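Local coordinates for phosphate transport system protein phoU (Streptococcus pneumoniae, PDB 2I0M) that probably takes part in regulating phosphate uptake, working as a cytoplasmic homodimer that belongs to the PhoU family and carries bound zinc, at residues D152-D156 / L190-D195; V23-S28 / L127-A131. All coordinates share one frame; numbering follows the deposited sequence.

Contact 1 (D152-D156 / L190-D195); sequences DEQID and LERFAD. With ZN (zinc ion), chain B.
Asp156, Glu191 and Asp195, with a longer and weaker approach by Asp152, grip one zinc ion between two nearly antiparallel helices. Glu191 OE2 stands 2.0 Å from the zinc and Asp156 OD2 2.2 Å. Asp195 OD1 is 2.5 Å from the zinc, and Asp152 OD2, at 2.7 Å from it, is a long, weak ligand. Each helix offers acidic residues four positions apart, so one turn brings both to the same face, the spacing of the E(D)xxxD motif known in PhoU proteins. Glu191 reaches the metal through a bend at chi2 (-75°); its OE2 lies 2.8 Å from Asp156 OD2 because both bind the zinc, with no hydrogen bond between them, and the two carboxylate planes are only 26° apart. The side chains of Asp152 and Asp195 come in roughly perpendicular to each other, with their carboxylate planes 61° apart. Beside the site, Ile155 CD1 packs on Ala194 CB at 3.7 Å. Ala194 CB also lies 3.3 Å from Asp152 OD1, a buried oxygen with no partner in the model. Crowding four acids this closely would probably be unfavourable without a cation, so the zinc likely pays for their repulsion while tying the two helices together.

Contact 2 (V23-S28 / L127-A131); sequences VLETAS and LSMLA
Antiparallel helix packing in the all-helical PhoU fold sets 23-28, on helix 5-35, against 127-131, on helix 117-136. The two short axes run 10.2 Å apart at 168°, and the leucines do most of the joining. Leu24 lies against Leu127, Leu130 and Ala131, while Leu127 in return lies against Leu24, Ala27 and Ser28, so each fits among residues one turn apart on the other helix. With CG anti to the backbone N (chi1 -178°), Leu24 reaches across: its CD1 rests 3.5 Å from Leu127 O, and its CD2 meets Ala131 CB at 3.9 Å. Leu130 points back the other way alongside Leu24, its CD2 coming 3.6 Å from Leu24 CB. Leu130 CD2 also meets Val23 CG2 at 3.9 Å. At the other end Leu127 CD2 reaches Ala27 CB at 3.6 Å, where the small alanine admits the leucine branch close to the backbone. Phe193 covers Val23, Ala27 and Leu130 from helix 177-209; from helix 74-105, Leu90 lies on Val23, Met97 on Ala27 and Met93 on Leu130. No hydrogen bond or salt bridge crosses between the segments. The union therefore rests on the fit of branched and small side chains and on burial of hydrocarbon, without the directional demands of polar partners.

Overall arrangement
Contacts 1 and 2 join two different pairs of helices, yet both are antiparallel, and their centres lie about 13 Å apart. Each is partly buried, contact 2 slightly nearer the middle of the chain. Packing connects them directly: Phe193, on the helix that supplies zinc ligands, puts its CZ 3.7 Å from Ala27 CB, and Ile155 CD1 approaches Met129 SD of helix 117-136. The apolar sides of 152-156 and 190-195 thus face the helices of contact 2, whereas Arg192 and Asp195 pack on Asp195 and Arg192, respectively, of the second subunit. Their chemistry divides accordingly, with metal-bound carboxylates beside a small apolar patch in contact 1 and mainly aliphatic packing in contact 2.

Contact 1 (D152-D156 / L190-D195)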
ATOM      1  N   ASP A 152       8.819 -10.592   5.455  1.00 49.47           N
ATOM      2  CA  ASP A 152       8.197 -10.241   4.176  1.00 49.33           C
ATOM      3  C   ASP A 152       9.015 -10.700   2.968  1.00 49.48           C
ATOM      4  O   ASP A 152       8.434 -11.011   1.927  1.00 49.51           O
ATOM      5  CB  ASP A 152       7.920  -8.737   4.097  1.00 49.54           C
ATOM      6  CG  ASP A 152       6.970  -8.372   2.968  1.00 49.25           C
ATOM      7  OD1 ASP A 152       5.860  -8.932   2.885  1.00 46.84           O
ATOM      8  OD2 ASP A 152       7.344  -7.506   2.159  1.00 50.82           O
ATOM      9  N   GLU A 153      10.347 -10.740   3.100  1.00 49.45           N
ATOM     10  CA  GLU A 153      11.213 -11.370   2.090  1.00 49.91           C
ATOM     11  C   GLU A 153      10.661 -12.738   1.687  1.00 49.21           C
ATOM     12  O   GLU A 153      10.521 -13.022   0.505  1.00 49.30           O
ATOM     13  CB  GLU A 153      12.674 -11.505   2.578  1.00 49.76           C
ATOM     14  CG  GLU A 153      13.719 -11.593   1.432  1.00 51.04           C
ATOM     15  CD  GLU A 153      15.145 -11.993   1.884  1.00 51.97           C
ATOM     16  OE1 GLU A 153      15.451 -11.983   3.102  1.00 55.61           O
ATOM     17  OE2 GLU A 153      15.980 -12.320   1.009  1.00 53.71           O
ATOM     18  N   GLN A 154      10.320 -13.564   2.677  1.00 48.83           N
ATOM     19  CA  GLN A 154       9.770 -14.901   2.421  1.00 48.64           C
ATOM     20  C   GLN A 154       8.420 -14.890   1.690  1.00 47.75           C
ATOM     21  O   GLN A 154       8.184 -15.720   0.801  1.00 47.49           O
ATOM     22  CB  GLN A 154       9.664 -15.715   3.714  1.00 48.71           C
ATOM     23  CG  GLN A 154      10.977 -16.300   4.183  1.00 51.09           C
ATOM     24  CD  GLN A 154      11.658 -15.448   5.241  1.00 54.59           C
ATOM     25  OE1 GLN A 154      12.611 -14.713   4.947  1.00 55.60           O
ATOM     26  NE2 GLN A 154      11.176 -15.546   6.490  1.00 54.51           N
ATOM     27  N   ILE A 155       7.540 -13.968   2.077  1.00 46.69           N
ATOM     28  CA  ILE A 155       6.250 -13.811   1.411  1.00 46.00           C
ATOM     29  C   ILE A 155       6.398 -13.410  -0.059  1.00 46.10           C
ATOM     30  O   ILE A 155       5.675 -13.927  -0.919  1.00 45.98           O
ATOM     31  CB  ILE A 155       5.283 -12.928   2.229  1.00 46.11           C
ATOM     32  CG1 ILE A 155       4.541 -13.840   3.222  1.00 46.52           C
ATOM     33  CG2 ILE A 155       4.257 -12.232   1.346  1.00 45.45           C
ATOM     34  CD1 ILE A 155       4.136 -13.179   4.436  1.00 45.21           C
ATOM     35  N   ASP A 156       7.360 -12.527  -0.336  1.00 45.58           N
ATOM     36  CA  ASP A 156       7.733 -12.179  -1.698  1.00 45.29           C
ATOM     37  C   ASP A 156       8.189 -13.402  -2.497  1.00 44.86           C
ATOM     38  O   ASP A 156       7.807 -13.567  -3.655  1.00 44.64           O
ATOM     39  CB  ASP A 156       8.815 -11.092  -1.695  1.00 45.28           C
ATOM     40  CG  ASP A 156       8.255  -9.708  -1.373  1.00 46.27           C
ATOM     41  OD1 ASP A 156       9.062  -8.766  -1.157  1.00 47.25           O
ATOM     42  OD2 ASP A 156       7.009  -9.561  -1.335  1.00 45.59           O
ATOM     43  N   LEU A 190      -2.455 -11.371  -0.507  1.00 40.02           N
ATOM     44  CA  LEU A 190      -1.622 -11.789   0.611  1.00 40.00           C
ATOM     45  C   LEU A 190      -0.315 -11.031   0.614  1.00 40.66           C
ATOM     46  O   LEU A 190       0.173 -10.630   1.672  1.00 40.75           O
ATOM     47  CB  LEU A 190      -1.330 -13.297   0.547  1.00 39.90           C
ATOM     48  CG  LEU A 190      -2.367 -14.258   1.122  1.00 38.83           C
ATOM     49  CD1 LEU A 190      -1.995 -15.707   0.845  1.00 37.05           C
ATOM     50  CD2 LEU A 190      -2.515 -14.015   2.620  1.00 38.89           C
ATOM     51  N   GLU A 191       0.262 -10.848  -0.572  1.00 41.17           N
ATOM     52  CA  GLU A 191       1.513 -10.134  -0.690  1.00 41.99           C
ATOM     53  C   GLU A 191       1.337  -8.677  -0.202  1.00 42.82           C
ATOM     54  O   GLU A 191       2.178  -8.195   0.553  1.00 43.29           O
ATOM     55  CB  GLU A 191       2.062 -10.228  -2.126  1.00 42.06           C
ATOM     56  CG  GLU A 191       3.532  -9.811  -2.290  1.00 43.12           C
ATOM     57  CD  GLU A 191       3.746  -8.294  -2.224  1.00 43.58           C
ATOM     58  OE1 GLU A 191       2.830  -7.539  -2.614  1.00 43.45           O
ATOM     59  OE2 GLU A 191       4.835  -7.862  -1.785  1.00 44.05           O
ATOM     60  N   ARG A 192       0.248  -8.011  -0.613  1.00 43.55           N
ATOM     61  CA  ARG A 192      -0.109  -6.654  -0.140  1.00 44.73           C
ATOM     62  C   ARG A 192      -0.392  -6.575   1.359  1.00 44.40           C
ATOM     63  O   ARG A 192       0.116  -5.681   2.039  1.00 44.76           O
ATOM     64  CB  ARG A 192      -1.324  -6.086  -0.888  1.00 45.34           C
ATOM     65  CG  ARG A 192      -1.155  -5.921  -2.361  1.00 48.83           C
ATOM     66  CD  ARG A 192      -0.163  -4.836  -2.682  1.00 57.55           C
ATOM     67  NE  ARG A 192      -0.792  -3.512  -2.693  1.00 62.80           N
ATOM     68  CZ  ARG A 192      -0.841  -2.708  -1.640  1.00 65.87           C
ATOM     69  NH1 ARG A 192      -0.283  -3.076  -0.487  1.00 69.29           N
ATOM     70  NH2 ARG A 192      -1.427  -1.529  -1.744  1.00 67.84           N
ATOM     71  N   PHE A 193      -1.219  -7.494   1.854  1.00 44.20           N
ATOM     72  CA  PHE A 193      -1.465  -7.682   3.290  1.00 43.90           C
ATOM     73  C   PHE A 193      -0.172  -7.625   4.086  1.00 44.00           C
ATOM     74  O   PHE A 193      -0.055  -6.858   5.036  1.00 43.68           O
ATOM     75  CB  PHE A 193      -2.151  -9.038   3.508  1.00 43.68           C
ATOM     76  CG  PHE A 193      -2.589  -9.306   4.915  1.00 42.96           C
ATOM     77  CD1 PHE A 193      -3.807  -8.826   5.385  1.00 43.71           C
ATOM     78  CD2 PHE A 193      -1.823 -10.107   5.750  1.00 44.07           C
ATOM     79  CE1 PHE A 193      -4.240  -9.119   6.694  1.00 43.20           C
ATOM     80  CE2 PHE A 193      -2.240 -10.398   7.058  1.00 44.93           C
ATOM     81  CZ  PHE A 193      -3.453  -9.901   7.525  1.00 43.93           C
ATOM     82  N   ALA A 194       0.801  -8.426   3.666  1.00 44.39           N
ATOM     83  CA  ALA A 194       2.082  -8.535   4.357  1.00 44.85           C
ATOM     84  C   ALA A 194       2.947  -7.280   4.218  1.00 44.90           C
ATOM     85  O   ALA A 194       3.662  -6.905   5.140  1.00 45.49           O
ATOM     86  CB  ALA A 194       2.836  -9.779   3.889  1.00 44.53           C
ATOM     87  N   ASP A 195       2.871  -6.630   3.067  1.00 45.09           N
ATOM     88  CA  ASP A 195       3.525  -5.356   2.864  1.00 44.88           C
ATOM     89  C   ASP A 195       3.034  -4.287   3.852  1.00 43.43           C
ATOM     90  O   ASP A 195       3.849  -3.566   4.431  1.00 42.44           O
ATOM     91  CB  ASP A 195       3.306  -4.880   1.428  1.00 46.32           C
ATOM     92  CG  ASP A 195       4.378  -5.359   0.475  1.00 50.91           C
ATOM     93  OD1 ASP A 195       5.464  -5.782   0.942  1.00 56.63           O
ATOM     94  OD2 ASP A 195       4.147  -5.291  -0.767  1.00 57.07           O
TER
HETATM   95 ZN    ZN B 217       5.989  -7.985  -0.170  1.00 57.88          ZN

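Contact 2 (V23-S28 / L127-A131)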
ATOM      1  N   VAL A  23      -8.943  -7.390  12.152  1.00 42.23           N
ATOM      2  CA  VAL A  23      -8.374  -7.773  10.836  1.00 42.52           C
ATOM      3  C   VAL A  23      -7.606  -9.096  10.820  1.00 42.36           C
ATOM      4  O   VAL A  23      -7.542  -9.733   9.778  1.00 42.17           O
ATOM      5  CB  VAL A  23      -7.679  -6.614   9.993  1.00 42.61           C
ATOM      6  CG1 VAL A  23      -7.614  -5.297  10.728  1.00 44.36           C
ATOM      7  CG2 VAL A  23      -6.339  -7.018   9.404  1.00 40.81           C
ATOM      8  N   LEU A  24      -7.058  -9.507  11.968  1.00 42.77           N
ATOM      9  CA  LEU A  24      -6.422 -10.828  12.084  1.00 43.32           C
ATOM     10  C   LEU A  24      -7.465 -11.936  11.986  1.00 43.77           C
ATOM     11  O   LEU A  24      -7.271 -12.904  11.261  1.00 44.28           O
ATOM     12  CB  LEU A  24      -5.586 -10.968  13.367  1.00 42.72           C
ATOM     13  CG  LEU A  24      -4.852 -12.308  13.550  1.00 42.90           C
ATOM     14  CD1 LEU A  24      -3.842 -12.635  12.453  1.00 42.19           C
ATOM     15  CD2 LEU A  24      -4.180 -12.404  14.923  1.00 43.01           C
ATOM     16  N   GLU A  25      -8.570 -11.773  12.705  1.00 44.14           N
ATOM     17  CA  GLU A  25      -9.702 -12.676  12.596  1.00 44.98           C
ATOM     18  C   GLU A  25     -10.253 -12.810  11.180  1.00 44.48           C
ATOM     19  O   GLU A  25     -10.498 -13.924  10.713  1.00 45.08           O
ATOM     20  CB  GLU A  25     -10.814 -12.262  13.560  1.00 45.39           C
ATOM     21  CG  GLU A  25     -10.473 -12.576  15.014  1.00 49.99           C
ATOM     22  CD  GLU A  25     -11.445 -11.947  16.006  1.00 55.88           C
ATOM     23  OE1 GLU A  25     -12.348 -11.176  15.580  1.00 58.38           O
ATOM     24  OE2 GLU A  25     -11.296 -12.223  17.221  1.00 57.55           O
ATOM     25  N   THR A  26     -10.454 -11.692  10.492  1.00 44.19           N
ATOM     26  CA  THR A  26     -11.042 -11.763   9.142  1.00 43.86           C
ATOM     27  C   THR A  26     -10.071 -12.337   8.109  1.00 43.75           C
ATOM     28  O   THR A  26     -10.501 -12.975   7.160  1.00 43.69           O
ATOM     29  CB  THR A  26     -11.755 -10.450   8.658  1.00 43.75           C
ATOM     30  OG1 THR A  26     -11.225 -10.044   7.391  1.00 44.47           O
ATOM     31  CG2 THR A  26     -11.619  -9.330   9.640  1.00 41.56           C
ATOM     32  N   ALA A  27      -8.774 -12.127   8.325  1.00 43.44           N
ATOM     33  CA  ALA A  27      -7.732 -12.733   7.512  1.00 43.41           C
ATOM     34  C   ALA A  27      -7.766 -14.251   7.673  1.00 43.49           C
ATOM     35  O   ALA A  27      -7.765 -15.006   6.697  1.00 43.11           O
ATOM     36  CB  ALA A  27      -6.346 -12.159   7.903  1.00 43.09           C
ATOM     37  N   SER A  28      -7.800 -14.677   8.932  1.00 44.23           N
ATOM     38  CA  SER A  28      -7.993 -16.082   9.308  1.00 45.01           C
ATOM     39  C   SER A  28      -9.259 -16.722   8.700  1.00 44.67           C
ATOM     40  O   SER A  28      -9.181 -17.788   8.082  1.00 44.41           O
ATOM     41  CB  SER A  28      -7.985 -16.208  10.828  1.00 44.52           C
ATOM     42  OG  SER A  28      -8.381 -17.514  11.176  1.00 48.38           O
ATOM     43  N   LEU A 127      -0.447 -14.515   8.474  1.00 42.36           N
ATOM     44  CA  LEU A 127      -1.172 -14.471   9.740  1.00 42.45           C
ATOM     45  C   LEU A 127      -0.240 -14.289  10.937  1.00 42.46           C
ATOM     46  O   LEU A 127      -0.508 -13.461  11.801  1.00 43.42           O
ATOM     47  CB  LEU A 127      -1.998 -15.733   9.931  1.00 41.99           C
ATOM     48  CG  LEU A 127      -3.228 -15.910   9.037  1.00 42.98           C
ATOM     49  CD1 LEU A 127      -4.001 -17.159   9.504  1.00 38.72           C
ATOM     50  CD2 LEU A 127      -4.124 -14.685   9.086  1.00 41.55           C
ATOM     51  N   SER A 128       0.851 -15.045  10.989  1.00 41.66           N
ATOM     52  CA  SER A 128       1.672 -15.025  12.184  1.00 41.48           C
ATOM     53  C   SER A 128       2.438 -13.712  12.291  1.00 40.79           C
ATOM     54  O   SER A 128       2.683 -13.230  13.387  1.00 41.25           O
ATOM     55  CB  SER A 128       2.586 -16.248  12.278  1.00 41.05           C
ATOM     56  OG  SER A 128       3.716 -16.103  11.458  1.00 42.63           O
ATOM     57  N   MET A 129       2.770 -13.127  11.148  1.00 40.54           N
ATOM     58  CA  MET A 129       3.350 -11.783  11.079  1.00 38.95           C
ATOM     59  C   MET A 129       2.440 -10.762  11.762  1.00 40.37           C
ATOM     60  O   MET A 129       2.923  -9.946  12.554  1.00 40.74           O
ATOM     61  CB  MET A 129       3.621 -11.373   9.626  1.00 39.27           C
ATOM     62  CG  MET A 129       4.981 -11.823   9.026  1.00 37.46           C
ATOM     63  SD  MET A 129       5.089 -11.519   7.207  1.00 34.02           S
ATOM     64  CE  MET A 129       5.354  -9.757   7.204  1.00 35.80           C
ATOM     65  N   LEU A 130       1.131 -10.803  11.479  1.00 40.70           N
ATOM     66  CA  LEU A 130       0.203  -9.869  12.117  1.00 41.19           C
ATOM     67  C   LEU A 130       0.040 -10.157  13.608  1.00 41.89           C
ATOM     68  O   LEU A 130       0.004  -9.228  14.415  1.00 42.89           O
ATOM     69  CB  LEU A 130      -1.165  -9.888  11.437  1.00 41.26           C
ATOM     70  CG  LEU A 130      -2.207  -8.904  11.970  1.00 40.67           C
ATOM     71  CD1 LEU A 130      -1.663  -7.448  11.927  1.00 39.34           C
ATOM     72  CD2 LEU A 130      -3.501  -9.002  11.178  1.00 42.16           C
ATOM     73  N   ALA A 131      -0.071 -11.432  13.969  1.00 41.91           N
ATOM     74  CA  ALA A 131      -0.229 -11.831  15.370  1.00 42.57           C
ATOM     75  C   ALA A 131       0.992 -11.410  16.189  1.00 42.79           C
ATOM     76  O   ALA A 131       0.866 -10.917  17.312  1.00 42.77           O
ATOM     77  CB  ALA A 131      -0.458 -13.328  15.472  1.00 42.02           C
TER